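Local coordinates for PpBBE-like 1 D396N (Physcomitrella patens subsp. patens, PDB 6EO5), which oxidises cellobiose as a flavin-dependent oxidase of the berberine bridge enzyme-like family, a branch of the VAO flavoproteins, at residues Thr12-Arg24 and Gln59-Val72. Residues are numbered along the deposited sequence; the frame is centred on the assembly and turned at random.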
loop_
_atom_site.group_PDB
_atom_site.type_symbol
_atom_site.label_atom_id
_atom_site.label_comp_id
_atom_site.label_asym_id
_atom_site.label_seq_id
_atom_site.Cartn_x
_atom_site.Cartn_y
_atom_site.Cartn_z
ATOM N N THR A 12 -14.651 23.108 -27.722
ATOM C CA THR A 12 -14.649 23.663 -26.367
ATOM C C THR A 12 -13.492 23.101 -25.523
ATOM O O THR A 12 -13.065 21.958 -25.711
ATOM C CB THR A 12 -15.993 23.397 -25.649
ATOM O OG1 THR A 12 -16.228 21.985 -25.559
ATOM C CG2 THR A 12 -17.136 24.053 -26.413
ATOM N N THR A 13 -12.994 23.913 -24.591
ATOM C CA THR A 13 -11.792 23.588 -23.841
ATOM C C THR A 13 -12.124 22.817 -22.562
ATOM O O THR A 13 -13.288 22.623 -22.194
ATOM C CB THR A 13 -11.010 24.860 -23.508
ATOM O OG1 THR A 13 -11.828 25.739 -22.731
ATOM C CG2 THR A 13 -10.580 25.565 -24.785
ATOM N N LEU A 14 -11.064 22.370 -21.880
ATOM C CA LEU A 14 -11.248 21.624 -20.640
ATOM C C LEU A 14 -11.743 22.529 -19.519
ATOM O O LEU A 14 -12.591 22.115 -18.721
ATOM C CB LEU A 14 -9.942 20.931 -20.245
ATOM C CG LEU A 14 -9.975 19.891 -19.117
ATOM C CD1 LEU A 14 -10.804 18.650 -19.470
ATOM C CD2 LEU A 14 -8.563 19.503 -18.753
ATOM N N LYS A 15 -11.223 23.763 -19.436
ATOM C CA LYS A 15 -11.743 24.729 -18.467
ATOM C C LYS A 15 -13.244 24.891 -18.632
ATOM O O LYS A 15 -14.005 24.820 -17.662
ATOM C CB LYS A 15 -11.063 26.095 -18.621
ATOM C CG LYS A 15 -9.617 26.150 -18.187
ATOM C CD LYS A 15 -9.055 27.574 -18.176
ATOM C CE LYS A 15 -7.522 27.550 -18.249
ATOM N NZ LYS A 15 -6.890 28.885 -18.050
ATOM N N GLN A 16 -13.689 25.107 -19.869
ATOM C CA GLN A 16 -15.112 25.296 -20.116
ATOM C C GLN A 16 -15.904 24.050 -19.737
ATOM O O GLN A 16 -16.931 24.135 -19.051
ATOM C CB GLN A 16 -15.330 25.656 -21.583
ATOM C CG GLN A 16 -14.648 26.935 -21.985
ATOM C CD GLN A 16 -14.864 27.273 -23.438
ATOM O OE1 GLN A 16 -15.042 26.380 -24.279
ATOM N NE2 GLN A 16 -14.864 28.571 -23.749
ATOM N N CYS A 17 -15.430 22.879 -20.165
ATOM C CA CYS A 17 -16.173 21.651 -19.913
ATOM C C CYS A 17 -16.312 21.389 -18.417
ATOM O O CYS A 17 -17.426 21.220 -17.906
ATOM C CB CYS A 17 -15.498 20.477 -20.616
ATOM S SG CYS A 17 -16.537 19.004 -20.634
ATOM N N LEU A 18 -15.188 21.361 -17.691
ATOM C CA LEU A 18 -15.246 21.074 -16.256
ATOM C C LEU A 18 -16.035 22.133 -15.496
ATOM O O LEU A 18 -16.662 21.823 -14.474
ATOM C CB LEU A 18 -13.835 20.959 -15.674
ATOM C CG LEU A 18 -12.921 19.855 -16.213
ATOM C CD1 LEU A 18 -11.488 20.172 -15.839
ATOM C CD2 LEU A 18 -13.332 18.493 -15.683
ATOM N N ALA A 19 -16.017 23.382 -15.972
ATOM C CA ALA A 19 -16.759 24.441 -15.293
ATOM C C ALA A 19 -18.252 24.138 -15.229
ATOM O O ALA A 19 -18.927 24.583 -14.297
ATOM C CB ALA A 19 -16.512 25.781 -15.984
ATOM N N LYS A 20 -18.784 23.383 -16.199
ATOM C CA LYS A 20 -20.190 22.987 -16.154
ATOM C C LYS A 20 -20.504 22.198 -14.890
ATOM O O LYS A 20 -21.571 22.374 -14.288
ATOM C CB LYS A 20 -20.558 22.152 -17.385
ATOM C CG LYS A 20 -20.312 22.810 -18.744
ATOM C CD LYS A 20 -20.884 21.938 -19.867
ATOM C CE LYS A 20 -20.433 22.406 -21.246
ATOM N NZ LYS A 20 -20.795 23.832 -21.494
ATOM N N GLY A 21 -19.587 21.321 -14.472
ATOM C CA GLY A 21 -19.840 20.481 -13.315
ATOM C C GLY A 21 -19.733 21.203 -11.991
ATOM O O GLY A 21 -20.374 20.802 -11.013
ATOM N N GLY A 22 -18.918 22.254 -11.931
ATOM C CA GLY A 22 -18.829 23.101 -10.766
ATOM C C GLY A 22 -17.812 22.691 -9.725
ATOM O O GLY A 22 -17.708 23.365 -8.692
ATOM N N ALA A 23 -17.060 21.619 -9.948
ATOM C CA ALA A 23 -16.040 21.254 -8.980
ATOM C C ALA A 23 -14.901 22.269 -9.008
ATOM O O ALA A 23 -14.676 22.960 -10.005
ATOM C CB ALA A 23 -15.506 19.854 -9.268
ATOM N N ARG A 24 -14.183 22.358 -7.892
ATOM C CA ARG A 24 -12.978 23.179 -7.851
ATOM C C ARG A 24 -11.932 22.635 -8.822
ATOM O O ARG A 24 -11.821 21.421 -9.023
ATOM C CB ARG A 24 -12.424 23.207 -6.429
ATOM C CG ARG A 24 -11.076 23.877 -6.288
ATOM C CD ARG A 24 -10.743 24.079 -4.819
ATOM N NE ARG A 24 -10.730 22.829 -4.057
ATOM C CZ ARG A 24 -9.619 22.175 -3.720
ATOM N NH1 ARG A 24 -8.435 22.658 -4.093
ATOM N NH2 ARG A 24 -9.686 21.044 -3.016
ATOM N N GLN A 59 -19.938 15.225 -10.125
ATOM C CA GLN A 59 -18.742 15.917 -10.592
ATOM C C GLN A 59 -17.683 14.933 -11.080
ATOM O O GLN A 59 -16.940 15.227 -12.028
ATOM C CB GLN A 59 -18.194 16.808 -9.482
ATOM C CG GLN A 59 -19.121 17.944 -9.126
ATOM C CD GLN A 59 -18.570 18.804 -8.025
ATOM O OE1 GLN A 59 -17.627 18.415 -7.337
ATOM N NE2 GLN A 59 -19.143 19.988 -7.851
ATOM N N VAL A 60 -17.598 13.763 -10.441
ATOM C CA VAL A 60 -16.756 12.698 -10.973
ATOM C C VAL A 60 -17.209 12.341 -12.380
ATOM O O VAL A 60 -16.400 12.265 -13.312
ATOM C CB VAL A 60 -16.773 11.474 -10.040
ATOM C CG1 VAL A 60 -15.974 10.335 -10.658
ATOM C CG2 VAL A 60 -16.205 11.837 -8.681
ATOM N N GLN A 61 -18.520 12.148 -12.559
ATOM C CA GLN A 61 -19.064 11.881 -13.887
ATOM C C GLN A 61 -18.734 12.999 -14.869
ATOM O O GLN A 61 -18.495 12.736 -16.058
ATOM C CB GLN A 61 -20.571 11.673 -13.792
ATOM C CG GLN A 61 -20.940 10.314 -13.244
ATOM C CD GLN A 61 -22.370 10.238 -12.766
ATOM O OE1 GLN A 61 -22.878 11.176 -12.135
ATOM N NE2 GLN A 61 -23.033 9.114 -13.050
ATOM N N ASN A 62 -18.697 14.246 -14.392
ATOM C CA ASN A 62 -18.341 15.355 -15.266
ATOM C C ASN A 62 -16.896 15.246 -15.723
ATOM O O ASN A 62 -16.597 15.414 -16.912
ATOM C CB ASN A 62 -18.560 16.684 -14.555
ATOM C CG ASN A 62 -17.956 17.841 -15.313
ATOM O OD1 ASN A 62 -16.800 18.201 -15.103
ATOM N ND2 ASN A 62 -18.732 18.421 -16.217
ATOM N N ALA A 63 -15.979 14.982 -14.783
ATOM C CA ALA A 63 -14.568 14.853 -15.138
ATOM C C ALA A 63 -14.350 13.718 -16.135
ATOM O O ALA A 63 -13.600 13.872 -17.104
ATOM C CB ALA A 63 -13.725 14.644 -13.877
ATOM N N VAL A 64 -15.012 12.579 -15.922
ATOM C CA VAL A 64 -14.864 11.451 -16.836
ATOM C C VAL A 64 -15.424 11.800 -18.210
ATOM O O VAL A 64 -14.854 11.429 -19.244
ATOM C CB VAL A 64 -15.542 10.201 -16.247
ATOM C CG1 VAL A 64 -15.571 9.071 -17.270
ATOM C CG2 VAL A 64 -14.827 9.765 -14.974
ATOM N N PHE A 65 -16.545 12.521 -18.247
ATOM C CA PHE A 65 -17.104 12.929 -19.529
ATOM C C PHE A 65 -16.197 13.941 -20.225
ATOM O O PHE A 65 -15.924 13.827 -21.427
ATOM C CB PHE A 65 -18.508 13.499 -19.324
ATOM C CG PHE A 65 -19.103 14.109 -20.562
ATOM C CD1 PHE A 65 -19.793 13.327 -21.474
ATOM C CD2 PHE A 65 -18.963 15.468 -20.819
ATOM C CE1 PHE A 65 -20.329 13.890 -22.618
ATOM C CE2 PHE A 65 -19.498 16.033 -21.960
ATOM C CZ PHE A 65 -20.181 15.245 -22.859
ATOM N N CYS A 66 -15.715 14.937 -19.479
ATOM C CA CYS A 66 -14.923 16.005 -20.079
ATOM C C CYS A 66 -13.572 15.513 -20.575
ATOM O O CYS A 66 -13.039 16.047 -21.556
ATOM C CB CYS A 66 -14.724 17.139 -19.074
ATOM S SG CYS A 66 -16.211 18.131 -18.815
ATOM N N ALA A 67 -12.983 14.530 -19.900
ATOM C CA ALA A 67 -11.693 14.034 -20.353
ATOM C C ALA A 67 -11.840 13.281 -21.662
ATOM O O ALA A 67 -10.971 13.374 -22.538
ATOM C CB ALA A 67 -11.061 13.149 -19.284
ATOM N N LYS A 68 -12.939 12.538 -21.814
ATOM C CA LYS A 68 -13.202 11.836 -23.065
ATOM C C LYS A 68 -13.436 12.817 -24.207
ATOM O O LYS A 68 -13.013 12.573 -25.342
ATOM C CB LYS A 68 -14.406 10.909 -22.899
ATOM C CG LYS A 68 -14.162 9.731 -21.989
ATOM C CD LYS A 68 -15.301 8.734 -22.053
ATOM C CE LYS A 68 -16.526 9.231 -21.313
ATOM N NZ LYS A 68 -17.697 8.354 -21.592
ATOM N N GLN A 69 -14.098 13.941 -23.917
ATOM C CA GLN A 69 -14.464 14.891 -24.961
ATOM C C GLN A 69 -13.257 15.691 -25.437
ATOM O O GLN A 69 -13.077 15.895 -26.642
ATOM C CB GLN A 69 -15.553 15.821 -24.441
ATOM C CG GLN A 69 -16.482 16.350 -25.501
ATOM C CD GLN A 69 -17.256 17.545 -25.004
ATOM O OE1 GLN A 69 -18.399 17.419 -24.559
ATOM N NE2 GLN A 69 -16.627 18.720 -25.054
ATOM N N VAL A 70 -12.429 16.171 -24.504
ATOM C CA VAL A 70 -11.221 16.913 -24.870
ATOM C C VAL A 70 -10.091 15.979 -25.311
ATOM O O VAL A 70 -9.133 16.428 -25.960
ATOM C CB VAL A 70 -10.793 17.816 -23.697
ATOM C CG1 VAL A 70 -9.587 18.675 -24.050
ATOM C CG2 VAL A 70 -11.947 18.717 -23.280
ATOM N N GLY A 71 -10.193 14.686 -25.016
ATOM C CA GLY A 71 -9.166 13.749 -25.435
ATOM C C GLY A 71 -7.919 13.743 -24.574
ATOM O O GLY A 71 -6.813 13.564 -25.101
ATOM N N VAL A 72 -8.060 13.947 -23.259
ATOM C CA VAL A 72 -6.950 13.845 -22.321
ATOM C C VAL A 72 -7.075 12.543 -21.544
ATOM O O VAL A 72 -8.131 11.907 -21.496
ATOM C CB VAL A 72 -6.877 15.047 -21.345
ATOM C CG1 VAL A 72 -6.305 16.271 -22.025
ATOM C CG2 VAL A 72 -8.250 15.350 -20.781
#
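C17 and C66 face each other where helix 14-21 runs nearly antiparallel to helix 59-70, their axes 158° apart in direction and 8.9 Å apart at closest approach. The two cysteines close a disulfide, C17 SG to C66 SG 2.0 Å with a chi3 of -85°, which ties the N-terminal helix covalently to its partner. The SG of C17 also lies at the edge of the F65 ring, 4.3 Å from F65 CD2, a sulfur-aromatic contact.

Apolar branches flank this bridge. L14, with CG anti to the backbone N, brings CD1 to 4.0 Å from V70 CG2, the two side chains crossing at about a right angle. L18 CD2 packs on C66 CB at 3.9 Å and also meets A63.

One turn before C66, N62 fits knob-into-hole among C17, L18, K20 and G21. The fit depends on G21 lacking a side chain, since a CB there would collide with N62 CG.

At the far end the extended Q59 lays its amide along A23, with Q59 CD 3.5 Å from A23 CB. Q59 NE2 makes a weak, bent hydrogen bond to G21 O (3.5 Å, 138° at the hydrogen), while OE1 accepts from the backbone N of T55. Losing this amide to an alanine would probably leave T55 N and G21 O without these partners and open a gap beside A23.

Helix 59-70 belongs to the FAD-binding domain, and the pair lies against the mixed sheet: L14 touches A50 and A23 touches V52 on strand 50-53, and L18 reaches L95 on strand 95-98, while V60 and V64 of helix 59-70 turn to V176 on strand 170-176 of the six-stranded antiparallel sheet.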